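Local coordinates for protein ribose 5-phosphate isomerase B (Anaplasma phagocytophilum, PDB 4EM8) that probably interconverts ribose 5-phosphate and ribulose 5-phosphate as a sugar-phosphate isomerase, at residues F11-H16 / H55-E60; A17-R22 / C39-K44; S93-A98 / Q123-T128. All blocks are in the same frame, centred on the assembly; numbering follows the deposited sequence.

Contact 1 of 3, residues F11-H16 / H55-E60; sequences FLSSDH and HDVVRE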
ATOM      1  N   PHE A  11       9.329 -15.632  -3.719  1.00 26.47           N
ATOM      2  CA  PHE A  11       8.122 -16.164  -4.317  1.00 27.36           C
ATOM      3  C   PHE A  11       7.397 -15.047  -5.086  1.00 26.42           C
ATOM      4  O   PHE A  11       7.130 -13.931  -4.558  1.00 24.52           O
ATOM      5  CB  PHE A  11       7.215 -16.787  -3.230  1.00 28.68           C
ATOM      6  CG  PHE A  11       7.830 -17.972  -2.523  1.00 30.74           C
ATOM      7  CD1 PHE A  11       8.815 -17.795  -1.551  1.00 31.56           C
ATOM      8  CD2 PHE A  11       7.398 -19.286  -2.810  1.00 32.40           C
ATOM      9  CE1 PHE A  11       9.390 -18.899  -0.914  1.00 33.22           C
ATOM     10  CE2 PHE A  11       7.958 -20.394  -2.164  1.00 34.15           C
ATOM     11  CZ  PHE A  11       8.952 -20.201  -1.209  1.00 34.88           C
ATOM     12  N   LEU A  12       7.038 -15.343  -6.330  1.00 26.41           N
ATOM     13  CA  LEU A  12       6.448 -14.329  -7.197  1.00 25.81           C
ATOM     14  C   LEU A  12       5.105 -14.769  -7.722  1.00 26.20           C
ATOM     15  O   LEU A  12       4.933 -15.936  -8.082  1.00 27.06           O
ATOM     16  CB  LEU A  12       7.361 -14.059  -8.378  1.00 25.55           C
ATOM     17  CG  LEU A  12       8.762 -13.489  -8.069  1.00 26.75           C
ATOM     18  CD1 LEU A  12       9.834 -14.589  -8.132  1.00 26.33           C
ATOM     19  CD2 LEU A  12       9.119 -12.357  -9.036  1.00 25.65           C
ATOM     20  N   SER A  13       4.156 -13.842  -7.780  1.00 25.54           N
ATOM     21  CA  SER A  13       2.907 -14.114  -8.455  1.00 26.47           C
ATOM     22  C   SER A  13       2.316 -12.892  -9.115  1.00 25.11           C
ATOM     23  O   SER A  13       2.656 -11.752  -8.786  1.00 22.58           O
ATOM     24  CB  SER A  13       1.872 -14.771  -7.515  1.00 28.25           C
ATOM     25  OG  SER A  13       1.221 -13.820  -6.724  1.00 29.83           O
ATOM     26  N   SER A  14       1.410 -13.164 -10.051  1.00 25.59           N
ATOM     27  CA  SER A  14       0.660 -12.144 -10.710  1.00 25.09           C
ATOM     28  C   SER A  14      -0.701 -12.603 -11.205  1.00 26.34           C
ATOM     29  O   SER A  14      -1.058 -13.811 -11.214  1.00 28.26           O
ATOM     30  CB  SER A  14       1.458 -11.614 -11.921  1.00 25.42           C
ATOM     31  OG  SER A  14       1.384 -12.538 -13.000  1.00 25.12           O
ATOM     32  N   ASP A  15      -1.476 -11.598 -11.598  1.00 27.00           N
ATOM     33  CA  ASP A  15      -2.647 -11.821 -12.409  1.00 26.90           C
ATOM     34  C   ASP A  15      -2.206 -11.722 -13.870  1.00 27.03           C
ATOM     35  O   ASP A  15      -1.002 -11.677 -14.183  1.00 26.04           O
ATOM     36  CB  ASP A  15      -3.820 -10.884 -12.015  1.00 26.37           C
ATOM     37  CG  ASP A  15      -3.615  -9.451 -12.414  1.00 26.18           C
ATOM     38  OD1 ASP A  15      -2.578  -9.113 -13.001  1.00 25.79           O
ATOM     39  OD2 ASP A  15      -4.519  -8.633 -12.117  1.00 27.46           O
ATOM     40  N   HIS A  16      -3.169 -11.737 -14.770  1.00 26.39           N
ATOM     41  CA  HIS A  16      -2.852 -11.787 -16.190  1.00 27.71           C
ATOM     42  C   HIS A  16      -2.076 -10.576 -16.628  1.00 27.33           C
ATOM     43  O   HIS A  16      -1.237 -10.684 -17.507  1.00 27.98           O
ATOM     44  CB  HIS A  16      -4.141 -11.871 -16.998  1.00 28.45           C
ATOM     45  CG  HIS A  16      -5.143 -10.847 -16.597  1.00 28.19           C
ATOM     46  ND1 HIS A  16      -5.852 -10.938 -15.455  1.00 28.68           N
ATOM     47  CD2 HIS A  16      -5.528  -9.659 -17.207  1.00 29.30           C
ATOM     48  CE1 HIS A  16      -6.673  -9.875 -15.353  1.00 28.85           C
ATOM     49  NE2 HIS A  16      -6.467  -9.090 -16.416  1.00 29.40           N
ATOM     50  N   HIS A  55      -2.281 -15.851  -1.806  1.00 32.87           N
ATOM     51  CA  HIS A  55      -2.136 -16.826  -0.725  1.00 36.22           C
ATOM     52  C   HIS A  55      -0.887 -17.660  -0.799  1.00 34.61           C
ATOM     53  O   HIS A  55      -0.183 -17.828   0.190  1.00 35.30           O
ATOM     54  CB  HIS A  55      -3.373 -17.718  -0.672  1.00 42.78           C
ATOM     55  CG  HIS A  55      -4.646 -16.946  -0.463  1.00 47.43           C
ATOM     56  ND1 HIS A  55      -5.427 -16.548  -1.487  1.00 50.69           N
ATOM     57  CD2 HIS A  55      -5.247 -16.467   0.704  1.00 52.36           C
ATOM     58  CE1 HIS A  55      -6.485 -15.866  -0.999  1.00 52.50           C
ATOM     59  NE2 HIS A  55      -6.372 -15.819   0.340  1.00 52.88           N
ATOM     60  N   ASP A  56      -0.585 -18.183  -1.972  1.00 33.78           N
ATOM     61  CA  ASP A  56       0.578 -19.035  -2.125  1.00 35.28           C
ATOM     62  C   ASP A  56       1.905 -18.334  -1.881  1.00 33.90           C
ATOM     63  O   ASP A  56       2.884 -18.985  -1.506  1.00 34.99           O
ATOM     64  CB  ASP A  56       0.598 -19.632  -3.522  1.00 36.88           C
ATOM     65  CG  ASP A  56      -0.307 -20.823  -3.658  1.00 40.16           C
ATOM     66  OD1 ASP A  56      -0.891 -21.297  -2.653  1.00 41.53           O
ATOM     67  OD2 ASP A  56      -0.424 -21.293  -4.800  1.00 42.65           O
ATOM     68  N   VAL A  57       1.942 -17.025  -2.119  1.00 30.41           N
ATOM     69  CA  VAL A  57       3.134 -16.239  -1.877  1.00 28.83           C
ATOM     70  C   VAL A  57       3.247 -15.918  -0.389  1.00 28.16           C
ATOM     71  O   VAL A  57       4.256 -16.241   0.256  1.00 27.01           O
ATOM     72  CB  VAL A  57       3.101 -14.972  -2.763  1.00 26.42           C
ATOM     73  CG1 VAL A  57       4.203 -13.972  -2.422  1.00 26.14           C
ATOM     74  CG2 VAL A  57       3.237 -15.376  -4.226  1.00 26.86           C
ATOM     75  N   VAL A  58       2.207 -15.311   0.176  1.00 28.02           N
ATOM     76  CA  VAL A  58       2.278 -14.865   1.570  1.00 29.17           C
ATOM     77  C   VAL A  58       2.456 -16.031   2.565  1.00 31.65           C
ATOM     78  O   VAL A  58       3.090 -15.860   3.609  1.00 31.23           O
ATOM     79  CB  VAL A  58       1.056 -14.022   1.980  1.00 29.95           C
ATOM     80  CG1 VAL A  58       0.931 -12.839   1.026  1.00 29.29           C
ATOM     81  CG2 VAL A  58      -0.228 -14.851   2.066  1.00 30.57           C
ATOM     82  N   ARG A  59       1.942 -17.205   2.214  1.00 34.57           N
ATOM     83  CA  ARG A  59       2.162 -18.438   3.022  1.00 37.86           C
ATOM     84  C   ARG A  59       3.649 -18.721   3.169  1.00 37.43           C
ATOM     85  O   ARG A  59       4.055 -19.273   4.167  1.00 37.67           O
ATOM     86  CB  ARG A  59       1.520 -19.675   2.371  1.00 42.62           C
ATOM     87  CG  ARG A  59       0.378 -20.304   3.175  1.00 48.60           C
ATOM     88  CD  ARG A  59      -0.083 -21.663   2.643  1.00 54.42           C
ATOM     89  NE  ARG A  59      -0.753 -21.602   1.331  1.00 57.42           N
ATOM     90  CZ  ARG A  59      -1.988 -21.126   1.100  1.00 58.80           C
ATOM     91  NH1 ARG A  59      -2.473 -21.146  -0.135  1.00 59.43           N
ATOM     92  NH2 ARG A  59      -2.747 -20.618   2.075  1.00 59.94           N
ATOM     93  N   GLU A  60       4.456 -18.358   2.164  1.00 34.87           N
ATOM     94  CA  GLU A  60       5.872 -18.725   2.168  1.00 36.30           C
ATOM     95  C   GLU A  60       6.818 -17.620   2.641  1.00 34.17           C
ATOM     96  O   GLU A  60       7.999 -17.869   2.851  1.00 33.89           O
ATOM     97  CB  GLU A  60       6.314 -19.205   0.777  1.00 37.83           C
ATOM     98  CG  GLU A  60       5.491 -20.358   0.209  1.00 41.05           C
ATOM     99  CD  GLU A  60       5.634 -21.645   0.987  1.00 45.30           C
ATOM    100  OE1 GLU A  60       4.761 -22.514   0.818  1.00 52.44           O
ATOM    101  OE2 GLU A  60       6.597 -21.799   1.775  1.00 45.90           O
TER
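F11 and E60 each hold CG anti to their own carbonyl carbon (chi1 -63° in F11), which brings the phenyl ring of F11 and the first methylenes of E60 together. E60 CB sits over the middle of the ring, 3.4 Å from the centroid of the F11 ring and 8° off its normal. This is a CH-pi contact made over the face. A bend at chi2 keeps the rest of the E60 chain close to the same ring. E60 CG lies 3.4 Å from F11 CE2, and the carboxylate plane is turned 21° from the ring plane.

V57 makes the second half of the contact, with one methyl for each of two strand residues. V57 CG1 lies 3.6 Å from the backbone oxygen F11 O and also approaches F11 CB. V57 CG2 reaches S13, where it is 3.6 Å from both S13 CB and S13 OG.

F11 and S13 point to the same side of strand 9-14, while L12 points away, to helix 19-31. The short helix 55-58 therefore packs on one face of the parallel sheet and helix 19-31 on the other. F11 also stacks with F37, and V57 touches L69 of strand 66-71. Past S14 the strand leads to D15 and H16, which are predicted to bind D-ribulose 5-phosphate. Within 55-60, the exposed D56 and R59 pair in a salt bridge, D56 OD1 to R59 NH1 3.0 Å.

The contact between the segments is thus apolar and CH-pi in kind. An exposed glutamate can take part because it turns its CH2 groups, not a polar bond, to the buried ring. S13 OG can sit against the V57 methyl because its hydrogen bond goes to Y53 O, just ahead of the helix.

Contact 2 of 3, residues A17-R22 / C39-K44; sequences AGVELR and CGCDPK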
ATOM      1  N   ALA A  17      -2.347  -9.416 -16.018  1.00 26.46           N
ATOM      2  CA  ALA A  17      -1.684  -8.156 -16.413  1.00 26.50           C
ATOM      3  C   ALA A  17      -0.188  -8.208 -16.114  1.00 25.80           C
ATOM      4  O   ALA A  17       0.632  -7.629 -16.832  1.00 25.63           O
ATOM      5  CB  ALA A  17      -2.319  -6.962 -15.679  1.00 26.44           C
ATOM      6  N   GLY A  18       0.157  -8.933 -15.056  1.00 25.04           N
ATOM      7  CA  GLY A  18       1.517  -8.977 -14.534  1.00 24.24           C
ATOM      8  C   GLY A  18       2.425 -10.081 -15.027  1.00 24.65           C
ATOM      9  O   GLY A  18       3.576 -10.138 -14.606  1.00 24.68           O
ATOM     10  N   VAL A  19       1.936 -10.951 -15.910  1.00 25.93           N
ATOM     11  CA  VAL A  19       2.694 -12.166 -16.322  1.00 26.71           C
ATOM     12  C   VAL A  19       4.047 -11.831 -16.938  1.00 27.72           C
ATOM     13  O   VAL A  19       5.085 -12.357 -16.507  1.00 28.65           O
ATOM     14  CB  VAL A  19       1.868 -13.060 -17.275  1.00 28.11           C
ATOM     15  CG1 VAL A  19       2.735 -14.155 -17.882  1.00 28.57           C
ATOM     16  CG2 VAL A  19       0.636 -13.644 -16.554  1.00 27.18           C
ATOM     17  N   GLU A  20       4.058 -10.942 -17.926  1.00 28.19           N
ATOM     18  CA  GLU A  20       5.295 -10.579 -18.614  1.00 29.59           C
ATOM     19  C   GLU A  20       6.341  -9.993 -17.637  1.00 26.71           C
ATOM     20  O   GLU A  20       7.484 -10.417 -17.635  1.00 24.83           O
ATOM     21  CB  GLU A  20       4.987  -9.611 -19.770  1.00 34.51           C
ATOM     22  CG  GLU A  20       6.198  -9.012 -20.465  1.00 39.07           C
ATOM     23  CD  GLU A  20       5.852  -8.280 -21.766  1.00 45.14           C
ATOM     24  OE1 GLU A  20       4.664  -8.292 -22.181  1.00 48.67           O
ATOM     25  OE2 GLU A  20       6.789  -7.698 -22.383  1.00 51.32           O
ATOM     26  N   LEU A  21       5.940  -9.059 -16.779  1.00 23.81           N
ATOM     27  CA  LEU A  21       6.877  -8.510 -15.824  1.00 23.07           C
ATOM     28  C   LEU A  21       7.340  -9.578 -14.822  1.00 23.02           C
ATOM     29  O   LEU A  21       8.517  -9.619 -14.438  1.00 22.66           O
ATOM     30  CB  LEU A  21       6.243  -7.338 -15.084  1.00 21.91           C
ATOM     31  CG  LEU A  21       7.131  -6.581 -14.099  1.00 21.64           C
ATOM     32  CD1 LEU A  21       8.385  -6.028 -14.801  1.00 21.95           C
ATOM     33  CD2 LEU A  21       6.320  -5.493 -13.394  1.00 20.82           C
ATOM     34  N   ARG A  22       6.400 -10.410 -14.359  1.00 22.86           N
ATOM     35  CA  ARG A  22       6.728 -11.475 -13.431  1.00 23.06           C
ATOM     36  C   ARG A  22       7.829 -12.407 -13.978  1.00 23.59           C
ATOM     37  O   ARG A  22       8.734 -12.836 -13.243  1.00 23.36           O
ATOM     38  CB  ARG A  22       5.463 -12.274 -13.075  1.00 22.95           C
ATOM     39  CG  ARG A  22       5.707 -13.269 -11.963  1.00 24.13           C
ATOM     40  CD  ARG A  22       4.556 -14.229 -11.741  1.00 24.54           C
ATOM     41  NE  ARG A  22       4.598 -15.382 -12.615  1.00 24.82           N
ATOM     42  CZ  ARG A  22       3.601 -15.833 -13.374  1.00 26.05           C
ATOM     43  NH1 ARG A  22       3.780 -16.954 -14.076  1.00 27.40           N
ATOM     44  NH2 ARG A  22       2.420 -15.223 -13.433  1.00 25.70           N
ATOM     45  N   CYS A  39       4.567 -18.690  -8.564  1.00 33.59           N
ATOM     46  CA  CYS A  39       3.272 -19.111  -7.999  1.00 34.28           C
ATOM     47  C   CYS A  39       2.056 -18.717  -8.855  1.00 33.16           C
ATOM     48  O   CYS A  39       0.947 -18.527  -8.345  1.00 33.73           O
ATOM     49  CB  CYS A  39       3.122 -18.541  -6.598  1.00 34.53           C
ATOM     50  SG  CYS A  39       4.460 -19.055  -5.499  1.00 35.43           S
ATOM     51  N   GLY A  40       2.271 -18.580 -10.156  1.00 32.91           N
ATOM     52  CA  GLY A  40       1.184 -18.298 -11.096  1.00 32.66           C
ATOM     53  C   GLY A  40       0.876 -16.797 -11.151  1.00 30.27           C
ATOM     54  O   GLY A  40       1.489 -16.031 -10.436  1.00 29.48           O
ATOM     55  N   CYS A  41      -0.086 -16.375 -11.972  1.00 29.46           N
ATOM     56  CA  CYS A  41      -0.968 -17.292 -12.737  1.00 31.21           C
ATOM     57  C   CYS A  41      -0.284 -17.889 -13.951  1.00 31.79           C
ATOM     58  O   CYS A  41       0.759 -17.418 -14.406  1.00 31.01           O
ATOM     59  CB  CYS A  41      -2.213 -16.558 -13.203  1.00 30.30           C
ATOM     60  SG  CYS A  41      -1.841 -15.203 -14.346  1.00 30.84           S
ATOM     61  N   ASP A  42      -0.899 -18.923 -14.488  1.00 34.89           N
ATOM     62  CA  ASP A  42      -0.406 -19.585 -15.684  1.00 37.46           C
ATOM     63  C   ASP A  42      -0.410 -18.536 -16.798  1.00 37.86           C
ATOM     64  O   ASP A  42      -1.414 -17.843 -16.979  1.00 37.45           O
ATOM     65  CB  ASP A  42      -1.359 -20.737 -16.005  1.00 40.69           C
ATOM     66  CG  ASP A  42      -0.917 -21.591 -17.184  1.00 43.08           C
ATOM     67  OD1 ASP A  42      -0.364 -21.094 -18.183  1.00 43.26           O
ATOM     68  OD2 ASP A  42      -1.193 -22.801 -17.116  1.00 49.72           O
ATOM     69  N   PRO A  43       0.698 -18.403 -17.542  1.00 38.81           N
ATOM     70  CA  PRO A  43       0.717 -17.429 -18.655  1.00 40.37           C
ATOM     71  C   PRO A  43      -0.380 -17.618 -19.711  1.00 42.18           C
ATOM     72  O   PRO A  43      -0.771 -16.652 -20.343  1.00 42.88           O
ATOM     73  CB  PRO A  43       2.099 -17.623 -19.287  1.00 41.93           C
ATOM     74  CG  PRO A  43       2.937 -18.221 -18.201  1.00 41.32           C
ATOM     75  CD  PRO A  43       2.008 -19.040 -17.335  1.00 40.69           C
ATOM     76  N   LYS A  44      -0.876 -18.840 -19.881  1.00 43.38           N
ATOM     77  CA  LYS A  44      -2.008 -19.119 -20.786  1.00 45.85           C
ATOM     78  C   LYS A  44      -3.311 -18.416 -20.354  1.00 45.04           C
ATOM     79  O   LYS A  44      -4.244 -18.321 -21.134  1.00 45.63           O
ATOM     80  CB  LYS A  44      -2.245 -20.639 -20.895  1.00 45.86           C
TER
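In the beta-alpha-beta crossover from strand 9-14 to strand 35-38, R22 and V19 of helix 19-31 meet G40, C41 and P43 of the loop after strand 35-38. The R22 chain is bent at chi3 (85°) and carries its guanidinium to the loop backbone. R22 NH2 bonds to C41 O at 2.9 Å, in the carbonyl plane and on a lone pair. R22 NH1 adds a weak bond to C41 O at 3.1 Å, so one oxygen receives both nitrogens. G40 lies over one face of the guanidinium, with G40 CA 3.9 Å above its plane. The G40-C41 peptide that meets the guanidinium is cis.

V19 packs beside this site with its two methyls. V19 CG1 is 3.8 Å from P43 CB, and V19 CG2 is 3.7 Å from C41 SG. D42 forms an Asx turn just after C41, with D42 OD1 taking K44 N at 2.9 Å.

R22 also forms a salt bridge with D38 and a hydrogen bond with S14 OG. It thus ties helix 19-31 to the ends of strands 35-38 and 9-14, and its side chain touches I70 of strand 66-71.

Contact 3 of 3, residues S93-A98 / Q123-T128; sequences SSTMLA and QSVLYT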
ATOM      1  N   SER A  93       7.274   2.231  -6.901  1.00 26.76           N
ATOM      2  CA  SER A  93       7.494   2.587  -8.297  1.00 26.76           C
ATOM      3  C   SER A  93       8.818   3.300  -8.458  1.00 26.70           C
ATOM      4  O   SER A  93       9.133   3.790  -9.518  1.00 26.26           O
ATOM      5  CB  SER A  93       6.319   3.444  -8.783  1.00 29.30           C
ATOM      6  OG  SER A  93       5.215   2.598  -9.128  1.00 30.17           O
ATOM      7  N   SER A  94       9.592   3.343  -7.390  1.00 26.16           N
ATOM      8  CA  SER A  94      10.862   4.025  -7.387  1.00 26.64           C
ATOM      9  C   SER A  94      11.771   3.318  -6.419  1.00 26.21           C
ATOM     10  O   SER A  94      11.297   2.681  -5.468  1.00 23.95           O
ATOM     11  CB  SER A  94      10.672   5.483  -6.921  1.00 27.58           C
ATOM     12  OG  SER A  94      10.352   5.513  -5.545  1.00 26.62           O
ATOM     13  N   THR A  95      13.073   3.472  -6.624  1.00 26.76           N
ATOM     14  CA  THR A  95      14.051   2.929  -5.682  1.00 27.45           C
ATOM     15  C   THR A  95      13.925   3.619  -4.291  1.00 27.36           C
ATOM     16  O   THR A  95      14.116   2.971  -3.256  1.00 28.25           O
ATOM     17  CB  THR A  95      15.494   3.041  -6.216  1.00 28.71           C
ATOM     18  OG1 THR A  95      15.778   4.387  -6.591  1.00 30.24           O
ATOM     19  CG2 THR A  95      15.712   2.145  -7.455  1.00 29.25           C
ATOM     20  N   MET A  96      13.546   4.887  -4.249  1.00 27.44           N
ATOM     21  CA  MET A  96      13.445   5.587  -2.938  1.00 27.87           C
ATOM     22  C   MET A  96      12.385   4.939  -2.051  1.00 27.01           C
ATOM     23  O   MET A  96      12.638   4.693  -0.853  1.00 26.45           O
ATOM     24  CB  MET A  96      13.135   7.075  -3.101  1.00 27.76           C
ATOM     25  N   LEU A  97      11.212   4.655  -2.615  1.00 26.78           N
ATOM     26  CA  LEU A  97      10.160   3.981  -1.836  1.00 26.47           C
ATOM     27  C   LEU A  97      10.522   2.539  -1.434  1.00 25.24           C
ATOM     28  O   LEU A  97      10.176   2.119  -0.303  1.00 24.28           O
ATOM     29  CB  LEU A  97       8.776   4.015  -2.531  1.00 27.67           C
ATOM     30  CG  LEU A  97       7.539   4.068  -1.583  1.00 28.78           C
ATOM     31  CD1 LEU A  97       7.508   5.361  -0.798  1.00 30.89           C
ATOM     32  CD2 LEU A  97       6.211   3.948  -2.318  1.00 30.75           C
ATOM     33  N   ALA A  98      11.179   1.790  -2.340  1.00 23.90           N
ATOM     34  CA  ALA A  98      11.718   0.466  -2.016  1.00 23.37           C
ATOM     35  C   ALA A  98      12.640   0.579  -0.810  1.00 23.14           C
ATOM     36  O   ALA A  98      12.488  -0.146   0.182  1.00 22.00           O
ATOM     37  CB  ALA A  98      12.478  -0.148  -3.206  1.00 23.18           C
ATOM     38  N   GLN A 123      13.241  -3.555 -12.341  1.00 26.58           N
ATOM     39  CA  GLN A 123      14.408  -4.334 -11.952  1.00 27.55           C
ATOM     40  C   GLN A 123      15.292  -3.560 -10.934  1.00 27.92           C
ATOM     41  O   GLN A 123      15.782  -4.151  -9.971  1.00 27.07           O
ATOM     42  CB  GLN A 123      15.191  -4.711 -13.225  1.00 29.95           C
ATOM     43  CG  GLN A 123      16.556  -5.323 -13.026  1.00 31.10           C
ATOM     44  CD  GLN A 123      17.373  -5.276 -14.318  1.00 34.83           C
ATOM     45  OE1 GLN A 123      16.943  -5.793 -15.350  1.00 35.35           O
ATOM     46  NE2 GLN A 123      18.533  -4.632 -14.267  1.00 35.65           N
ATOM     47  N   SER A 124      15.496  -2.248 -11.156  1.00 28.77           N
ATOM     48  CA  SER A 124      16.213  -1.403 -10.172  1.00 29.13           C
ATOM     49  C   SER A 124      15.491  -1.377  -8.831  1.00 26.59           C
ATOM     50  O   SER A 124      16.140  -1.494  -7.780  1.00 26.13           O
ATOM     51  CB  SER A 124      16.435   0.021 -10.669  1.00 31.37           C
ATOM     52  OG  SER A 124      17.018  -0.017 -11.953  1.00 35.69           O
ATOM     53  N   VAL A 125      14.152  -1.284  -8.871  1.00 24.51           N
ATOM     54  CA  VAL A 125      13.358  -1.221  -7.640  1.00 22.43           C
ATOM     55  C   VAL A 125      13.476  -2.493  -6.812  1.00 21.82           C
ATOM     56  O   VAL A 125      13.722  -2.439  -5.596  1.00 20.86           O
ATOM     57  CB  VAL A 125      11.878  -0.900  -7.894  1.00 21.72           C
ATOM     58  CG1 VAL A 125      11.084  -0.934  -6.580  1.00 20.25           C
ATOM     59  CG2 VAL A 125      11.766   0.464  -8.521  1.00 21.84           C
ATOM     60  N   LEU A 126      13.331  -3.623  -7.503  1.00 21.33           N
ATOM     61  CA  LEU A 126      13.552  -4.926  -6.947  1.00 21.89           C
ATOM     62  C   LEU A 126      14.979  -5.090  -6.416  1.00 22.62           C
ATOM     63  O   LEU A 126      15.136  -5.625  -5.349  1.00 22.49           O
ATOM     64  CB  LEU A 126      13.263  -6.001  -7.994  1.00 22.03           C
ATOM     65  CG  LEU A 126      13.479  -7.457  -7.533  1.00 22.48           C
ATOM     66  CD1 LEU A 126      12.624  -7.820  -6.322  1.00 21.79           C
ATOM     67  CD2 LEU A 126      13.184  -8.380  -8.717  1.00 23.12           C
ATOM     68  N   TYR A 127      15.996  -4.581  -7.119  1.00 23.43           N
ATOM     69  CA  TYR A 127      17.371  -4.739  -6.641  1.00 25.23           C
ATOM     70  C   TYR A 127      17.544  -4.007  -5.295  1.00 25.38           C
ATOM     71  O   TYR A 127      18.057  -4.571  -4.322  1.00 24.92           O
ATOM     72  CB  TYR A 127      18.402  -4.226  -7.664  1.00 27.32           C
ATOM     73  CG  TYR A 127      19.817  -4.402  -7.144  1.00 29.13           C
ATOM     74  CD1 TYR A 127      20.373  -5.670  -7.072  1.00 30.39           C
ATOM     75  CD2 TYR A 127      20.574  -3.317  -6.681  1.00 30.07           C
ATOM     76  CE1 TYR A 127      21.656  -5.873  -6.584  1.00 32.51           C
ATOM     77  CE2 TYR A 127      21.868  -3.508  -6.179  1.00 31.96           C
ATOM     78  CZ  TYR A 127      22.396  -4.790  -6.132  1.00 32.85           C
ATOM     79  OH  TYR A 127      23.656  -5.049  -5.673  1.00 36.66           O
ATOM     80  N   THR A 128      17.069  -2.761  -5.261  1.00 25.62           N
ATOM     81  CA  THR A 128      17.082  -1.915  -4.055  1.00 25.31           C
ATOM     82  C   THR A 128      16.352  -2.612  -2.905  1.00 24.32           C
ATOM     83  O   THR A 128      16.922  -2.774  -1.813  1.00 24.44           O
ATOM     84  CB  THR A 128      16.459  -0.553  -4.360  1.00 25.53           C
ATOM     85  OG1 THR A 128      17.243   0.095  -5.369  1.00 26.88           O
ATOM     86  CG2 THR A 128      16.403   0.370  -3.123  1.00 25.22           C
TER
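T95 and A98 of one helix meet V125 and T128 of another. T95 CG2 reaches the second helix, within 3.3 Å of T128 OG1. The same methyl, T95 CG2, is 3.7 Å from the backbone oxygen S124 O. The T95 and T128 side chains cross at about a right angle. T128 answers with its own methyl, and T128 CG2 lies 3.5 Å from T95 O. A98 offers just CB; A98 CB packs 3.7 Å from V125 CG1 and 3.5 Å from V125 O.

V125 is divided between two sites. Its CG1 is anti to the backbone N (chi1 176°) and faces A98. Its other methyl, V125 CG2, is anti to the carbonyl carbon and rests against the backbone leading into the first helix, 3.5 Å from S94 C. The two backbones come close here, with T95 CA and V125 CA 4.6 Å apart.

The approach is that of the N-terminal end of helix 95-105 against the middle of helix 119-131. Both belong to the Rossmann-type alpha/beta fold of this family, a parallel sheet with helices packed on it; strand 109-113 joins them along the chain. S94 is the N-cap of the first helix. S94 OG accepts L97 N at 3.2 Å in a nearly straight bond of 171°. The cap probably steadies the start of the helix, where V125 CG2 rests on the S94 backbone.

Further out, V125 also touches L110 and F112 of strand 109-113, so the valine lies between sheet and helix. L126 touches L110 as well and reaches L29 of helix 19-31. Q123 and Y127 lie against Y28 of the same helix. Further along the chain from T128, T132 OG1 is hydrogen-bonded to T128 O. From the first helix, L97 packs on I75 of the second subunit.

From the N terminus, strand 9-14 opens contact 1, and the chain passes through a short turn into helix 19-31, which opens contact 2. The loop after strand 35-38 closes contact 2. Helix 55-58 then closes contact 1, so contact 2 is nested inside it. The two touch where strand 9-14 runs beside the chain leaving strand 35-38: L12 O and S14 O lie 2.8 Å from C39 N and C41 N respectively, probable hydrogen bonds. Contact 3 follows in series, on the opposite side of the chain's centre from contact 1. Contact 2 closes the first crossover, contact 1 brings helix 55-58 to the other face of strand 9-14, and contact 3 joins two later helices.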